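Local coordinates for beta-galactosidase (PDB 4OIF), which probably hydrolyses terminal non-reducing beta-D-galactose residues of beta-D-galactosides, working as a zinc-binding trimeric enzyme of glycoside hydrolase family 42, at residues Pro148-Trp153 against Pro248-Thr253; Gly19-Asp24 against Phe360-Ser365. All blocks are in the same frame, centred on the assembly; numbering follows the deposited sequence.

Contact 1: residues Pro148-Trp153 against Pro248-Thr253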
loop_
_atom_site.group_PDB
_atom_site.type_symbol
_atom_site.label_atom_id
_atom_site.label_comp_id
_atom_site.label_asym_id
_atom_site.label_seq_id
_atom_site.Cartn_x
_atom_site.Cartn_y
_atom_site.Cartn_z
ATOM N N PRO A 148 36.348 37.493 8.765
ATOM C CA PRO A 148 35.323 38.540 8.620
ATOM C C PRO A 148 34.061 38.099 7.851
ATOM O O PRO A 148 32.983 38.622 8.128
ATOM C CB PRO A 148 36.062 39.650 7.871
ATOM C CG PRO A 148 37.225 38.972 7.216
ATOM C CD PRO A 148 37.625 37.874 8.139
ATOM N N ALA A 149 34.180 37.153 6.925
ATOM C CA ALA A 149 33.008 36.662 6.194
ATOM C C ALA A 149 32.086 35.783 7.034
ATOM O O ALA A 149 30.938 35.553 6.654
ATOM C CB ALA A 149 33.434 35.901 4.953
ATOM N N LEU A 150 32.567 35.292 8.170
ATOM C CA LEU A 150 31.757 34.381 8.979
ATOM C C LEU A 150 30.563 35.097 9.579
ATOM O O LEU A 150 30.715 36.121 10.231
ATOM C CB LEU A 150 32.583 33.733 10.093
ATOM C CG LEU A 150 31.765 32.730 10.917
ATOM C CD1 LEU A 150 31.174 31.685 10.000
ATOM C CD2 LEU A 150 32.595 32.073 12.024
ATOM N N LEU A 151 29.374 34.549 9.366
ATOM C CA LEU A 151 28.160 35.210 9.833
ATOM C C LEU A 151 27.421 34.446 10.921
ATOM O O LEU A 151 26.977 35.016 11.916
ATOM C CB LEU A 151 27.194 35.439 8.673
ATOM C CG LEU A 151 26.019 36.329 9.070
ATOM C CD1 LEU A 151 26.503 37.763 9.251
ATOM C CD2 LEU A 151 24.880 36.259 8.060
ATOM N N MET A 152 27.289 33.149 10.712
ATOM C CA MET A 152 26.437 32.324 11.553
ATOM C C MET A 152 26.829 30.853 11.409
ATOM O O MET A 152 27.392 30.447 10.390
ATOM C CB MET A 152 24.968 32.556 11.171
ATOM C CG MET A 152 23.910 31.854 12.017
ATOM S SD MET A 152 22.235 32.386 11.522
ATOM C CE MET A 152 22.319 32.173 9.749
ATOM N N TRP A 153 26.558 30.067 12.442
ATOM C CA TRP A 153 26.754 28.637 12.371
ATOM C C TRP A 153 25.444 27.958 11.962
ATOM O O TRP A 153 24.370 28.295 12.470
ATOM C CB TRP A 153 27.242 28.090 13.708
ATOM C CG TRP A 153 28.643 28.480 14.063
ATOM C CD1 TRP A 153 29.028 29.417 14.971
ATOM C CD2 TRP A 153 29.845 27.921 13.528
ATOM N NE1 TRP A 153 30.394 29.485 15.033
ATOM C CE2 TRP A 153 30.921 28.576 14.154
ATOM C CE3 TRP A 153 30.118 26.930 12.577
ATOM C CZ2 TRP A 153 32.248 28.280 13.855
ATOM C CZ3 TRP A 153 31.427 26.632 12.287
ATOM C CH2 TRP A 153 32.479 27.303 12.922
ATOM N N PRO A 248 31.742 32.765 20.595
ATOM C CA PRO A 248 30.530 33.079 21.367
ATOM C C PRO A 248 29.692 34.192 20.752
ATOM O O PRO A 248 28.510 34.319 21.068
ATOM C CB PRO A 248 31.093 33.533 22.716
ATOM C CG PRO A 248 32.430 34.105 22.371
ATOM C CD PRO A 248 32.960 33.155 21.326
ATOM N N HIS A 249 30.312 34.993 19.894
ATOM C CA HIS A 249 29.681 36.134 19.258
ATOM C C HIS A 249 29.013 35.714 17.949
ATOM O O HIS A 249 28.360 36.518 17.274
ATOM C CB HIS A 249 30.728 37.219 18.995
ATOM C CG HIS A 249 31.828 36.777 18.075
ATOM N ND1 HIS A 249 32.631 35.687 18.344
ATOM C CD2 HIS A 249 32.253 37.274 16.887
ATOM C CE1 HIS A 249 33.497 35.527 17.358
ATOM N NE2 HIS A 249 33.292 36.479 16.464
ATOM N N ILE A 250 29.213 34.454 17.568
ATOM C CA ILE A 250 28.621 33.961 16.334
ATOM C C ILE A 250 27.313 33.227 16.616
ATOM O O ILE A 250 27.298 32.212 17.307
ATOM C CB ILE A 250 29.578 33.038 15.570
ATOM C CG1 ILE A 250 30.916 33.739 15.359
ATOM C CG2 ILE A 250 28.968 32.670 14.213
ATOM C CD1 ILE A 250 30.836 34.930 14.405
ATOM N N PRO A 251 26.202 33.747 16.077
ATOM C CA PRO A 251 24.906 33.118 16.354
ATOM C C PRO A 251 24.813 31.706 15.765
ATOM O O PRO A 251 25.368 31.413 14.715
ATOM C CB PRO A 251 23.899 34.069 15.691
ATOM C CG PRO A 251 24.678 34.757 14.623
ATOM C CD PRO A 251 26.087 34.881 15.144
ATOM N N ILE A 252 24.112 30.834 16.468
ATOM C CA ILE A 252 23.981 29.444 16.072
ATOM C C ILE A 252 22.542 29.127 15.703
ATOM O O ILE A 252 21.617 29.453 16.465
ATOM C CB ILE A 252 24.423 28.505 17.212
ATOM C CG1 ILE A 252 25.925 28.666 17.495
ATOM C CG2 ILE A 252 24.043 27.055 16.886
ATOM C CD1 ILE A 252 26.415 27.981 18.793
ATOM N N THR A 253 22.335 28.501 14.544
ATOM C CA THR A 253 21.003 27.981 14.222
ATOM C C THR A 253 21.081 26.573 13.678
ATOM O O THR A 253 22.165 26.074 13.391
ATOM C CB THR A 253 20.261 28.850 13.197
ATOM O OG1 THR A 253 18.882 28.452 13.145
ATOM C CG2 THR A 253 20.884 28.702 11.817
#

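Contact 2: residues Gly19-Asp24 against Phe360-Ser365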
loop_
_atom_site.group_PDB
_atom_site.type_symbol
_atom_site.label_atom_id
_atom_site.label_comp_id
_atom_site.label_asym_id
_atom_site.label_seq_id
_atom_site.Cartn_x
_atom_site.Cartn_y
_atom_site.Cartn_z
ATOM N N GLY A 19 22.224 31.258 -0.438
ATOM C CA GLY A 19 21.857 29.904 -0.047
ATOM C C GLY A 19 22.983 28.869 -0.006
ATOM O O GLY A 19 24.169 29.202 0.028
ATOM N N ASP A 20 22.604 27.597 0.004
ATOM C CA ASP A 20 23.591 26.531 0.072
ATOM C C ASP A 20 24.543 26.586 -1.120
ATOM O O ASP A 20 24.124 26.613 -2.284
ATOM C CB ASP A 20 22.906 25.166 0.135
ATOM C CG ASP A 20 22.265 24.891 1.490
ATOM O OD1 ASP A 20 21.798 25.844 2.150
ATOM O OD2 ASP A 20 22.236 23.716 1.904
ATOM N N TYR A 21 25.833 26.625 -0.826
ATOM C CA TYR A 21 26.840 26.682 -1.876
ATOM C C TYR A 21 27.790 25.497 -1.683
ATOM O O TYR A 21 28.348 25.310 -0.595
ATOM C CB TYR A 21 27.578 28.040 -1.853
ATOM C CG TYR A 21 28.702 28.155 -2.856
ATOM C CD1 TYR A 21 28.501 27.812 -4.183
ATOM C CD2 TYR A 21 29.960 28.616 -2.479
ATOM C CE1 TYR A 21 29.513 27.901 -5.109
ATOM C CE2 TYR A 21 30.988 28.710 -3.406
ATOM C CZ TYR A 21 30.752 28.345 -4.722
ATOM O OH TYR A 21 31.747 28.423 -5.674
ATOM N N ASN A 22 27.956 24.690 -2.731
ATOM C CA ASN A 22 28.728 23.445 -2.629
ATOM C C ASN A 22 29.889 23.321 -3.603
ATOM O O ASN A 22 29.910 22.411 -4.431
ATOM C CB ASN A 22 27.800 22.251 -2.817
ATOM C CG ASN A 22 26.742 22.182 -1.750
ATOM O OD1 ASN A 22 27.059 22.020 -0.575
ATOM N ND2 ASN A 22 25.480 22.310 -2.143
ATOM N N PRO A 23 30.872 24.225 -3.491
ATOM C CA PRO A 23 32.052 24.186 -4.355
ATOM C C PRO A 23 32.851 22.902 -4.165
ATOM O O PRO A 23 33.614 22.534 -5.052
ATOM C CB PRO A 23 32.861 25.406 -3.899
ATOM C CG PRO A 23 32.438 25.615 -2.477
ATOM C CD PRO A 23 30.986 25.273 -2.461
ATOM N N ASP A 24 32.663 22.229 -3.036
ATOM C CA ASP A 24 33.365 20.976 -2.774
ATOM C C ASP A 24 32.999 19.904 -3.813
ATOM O O ASP A 24 33.692 18.898 -3.954
ATOM C CB ASP A 24 33.081 20.481 -1.338
ATOM C CG ASP A 24 31.600 20.585 -0.944
ATOM O OD1 ASP A 24 30.974 21.659 -1.136
ATOM O OD2 ASP A 24 31.057 19.578 -0.436
ATOM N N PHE A 360 17.978 26.407 -1.485
ATOM C CA PHE A 360 18.744 25.263 -1.893
ATOM C C PHE A 360 18.484 25.105 -3.378
ATOM O O PHE A 360 17.337 24.918 -3.777
ATOM C CB PHE A 360 18.366 23.986 -1.146
ATOM C CG PHE A 360 19.274 22.851 -1.484
ATOM C CD1 PHE A 360 20.435 22.634 -0.749
ATOM C CD2 PHE A 360 19.024 22.062 -2.595
ATOM C CE1 PHE A 360 21.304 21.618 -1.087
ATOM C CE2 PHE A 360 19.888 21.046 -2.942
ATOM C CZ PHE A 360 21.032 20.824 -2.191
ATOM N N GLN A 361 19.522 25.197 -4.205
ATOM C CA GLN A 361 20.884 25.515 -3.794
ATOM C C GLN A 361 21.424 26.579 -4.760
ATOM O O GLN A 361 20.670 27.111 -5.573
ATOM C CB GLN A 361 21.773 24.262 -3.800
ATOM C CG GLN A 361 21.834 23.542 -5.138
ATOM C CD GLN A 361 22.751 22.317 -5.118
ATOM O OE1 GLN A 361 23.805 22.323 -4.484
ATOM N NE2 GLN A 361 22.351 21.267 -5.831
ATOM N N TRP A 362 22.712 26.901 -4.678
ATOM C CA TRP A 362 23.272 27.882 -5.598
ATOM C C TRP A 362 23.372 27.317 -7.007
ATOM O O TRP A 362 22.844 27.891 -7.962
ATOM C CB TRP A 362 24.653 28.347 -5.152
ATOM C CG TRP A 362 25.354 29.109 -6.237
ATOM C CD1 TRP A 362 26.431 28.695 -6.971
ATOM C CD2 TRP A 362 24.993 30.400 -6.748
ATOM N NE1 TRP A 362 26.775 29.655 -7.891
ATOM C CE2 TRP A 362 25.911 30.714 -7.773
ATOM C CE3 TRP A 362 23.984 31.323 -6.433
ATOM C CZ2 TRP A 362 25.856 31.919 -8.481
ATOM C CZ3 TRP A 362 23.931 32.516 -7.136
ATOM C CH2 TRP A 362 24.855 32.798 -8.152
ATOM N N ARG A 363 24.073 26.195 -7.122
ATOM C CA ARG A 363 24.296 25.549 -8.404
ATOM C C ARG A 363 23.841 24.089 -8.367
ATOM O O ARG A 363 24.167 23.355 -7.436
ATOM C CB ARG A 363 25.779 25.644 -8.788
ATOM C CG ARG A 363 26.095 25.150 -10.191
ATOM C CD ARG A 363 27.597 25.216 -10.504
ATOM N NE ARG A 363 28.055 26.583 -10.752
ATOM C CZ ARG A 363 27.984 27.212 -11.929
ATOM N NH1 ARG A 363 27.466 26.615 -13.006
ATOM N NH2 ARG A 363 28.429 28.455 -12.024
ATOM N N LYS A 364 23.098 23.674 -9.387
ATOM C CA LYS A 364 22.641 22.293 -9.498
ATOM C C LYS A 364 23.779 21.294 -9.421
ATOM O O LYS A 364 24.847 21.493 -10.012
ATOM C CB LYS A 364 21.866 22.080 -10.807
ATOM C CG LYS A 364 20.498 22.771 -10.798
ATOM C CD LYS A 364 19.645 22.409 -11.999
ATOM C CE LYS A 364 18.287 23.092 -11.921
ATOM N NZ LYS A 364 17.576 23.052 -13.235
ATOM N N SER A 365 23.538 20.224 -8.673
ATOM C CA SER A 365 24.426 19.074 -8.652
ATOM C C SER A 365 24.473 18.435 -10.029
ATOM O O SER A 365 23.457 18.285 -10.672
ATOM C CB SER A 365 23.959 18.056 -7.609
ATOM O OG SER A 365 24.169 18.554 -6.305
#

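Contact 1: residues Pro148-Trp153 against Pro248-Thr253
Trp153 and Ile252 face each other as a parallel beta bridge, their CA atoms 4.7 Å apart, and the two backbone bonds of Trp153 straddle Ile252. Trp153 N donates to Pro251 O over 2.9 Å, almost straight at 171°, while Thr253 N returns a bond of the same length to Trp153 O. Strand 150-154 thus lies beside strand 252-259 in the beta-alpha-beta manner of a TIM barrel, with helix 218-246 leading into the second strand and packing outside on Trp153 and Ile252.

Packing is close around the indole. With CG of Trp153 anti to the carbonyl carbon (chi1 -70°), the pyrrole side of the ring meets Ile250, whose CG2 lies 3.3 Å from Trp153 CD1. The approach is oblique, and Trp153 NE1 finds its partner in Thr247 OG1. On the other side of the sheet, in one of its two modelled conformers, Met152 runs extended through chi1 and chi2, which carries Met152 SD to 3.9 Å from Thr253 CG2.

Toward the start of the strand the fit slackens. Leu150 reaches Ile250 through CD2 alone, 4.1 Å from Ile250 CG1. Pro251 is partly exposed though its CD packs on Leu151 O; the solvent side is at Pro248 and His249, which precede Ile250.

Across this contact all hydrogen bonding is done by the main chain and the side chains contribute apolar packing. The polar ends of Trp153 and Thr253 are spent elsewhere, Thr253 OG1 on Val280 O, so the register rests on backbone hydrogen bonds rather than on side-chain polarity.

Contact 2: residues Gly19-Asp24 against Phe360-Ser365
Trp362 N donates to Asp20 O over 2.8 Å, meeting the carbonyl almost end-on although the N-H itself is somewhat bent. A second bond, from Asn22 ND2 to Gln361 OE1 (2.9 Å), joins two side-chain amides whose planes stand 74° apart. The acceptor lies in the amide plane of Asn22, whereas the donor is tilted from the carbonyl plane of Gln361. Gln361 can present this oxygen because its CG sits between the backbone N and the carbonyl carbon (chi1 57°) and the chain runs extended from there.

The contact continues from the parallel pairing of strands 16-21 and 356-359, the first and last strands of the TIM barrel, beyond the end of the latter; segment 360-365 leaves strand 356-359 through a cis peptide bond between Phe360 and Gln361.

Around that turn, the Phe360 ring receives Asp20 at its edge, Asp20 OD2 lying 3.4 Å from Phe360 CD1 and near the ring plane, while Gln361 CB rests over one face. Further along, the Tyr21 and Trp362 side chains run side by side, pointing the same way, yet their rings stand at 85° in an oblique pairing; Tyr21 CD1 is 3.6 Å from Trp362 CD1. Asp36 of helix 30-42 accepts hydrogen bonds from both Tyr21 OH and Trp362 NE1, and also forms a salt bridge with Arg363. At the trimer interface, Ser365 packs on Phe195 of a neighbouring subunit.

Both contacts belong to the same barrel sheet, with strands 47-50 and 83-87 lying between strand 16-21 of contact 2 and strand 150-154 of contact 1. Their centres are about 20 Å apart and their nearest atoms about 10 Å. Along the chain, contact 1 is nested within the loop that contact 2 closes. They differ in their relation to the predicted active site. The Asp20 side chain is about 4 Å from that of Glu322, the predicted nucleophile. A glycerol, probably from the crystallisation liquor though such molecules often mark pockets, lies about 3 Å from the Phe360 side chain. In contact 1, the side chain of Thr253 is about 10 Å from those of Glu322 and of Asn157, a predicted substrate-binding residue.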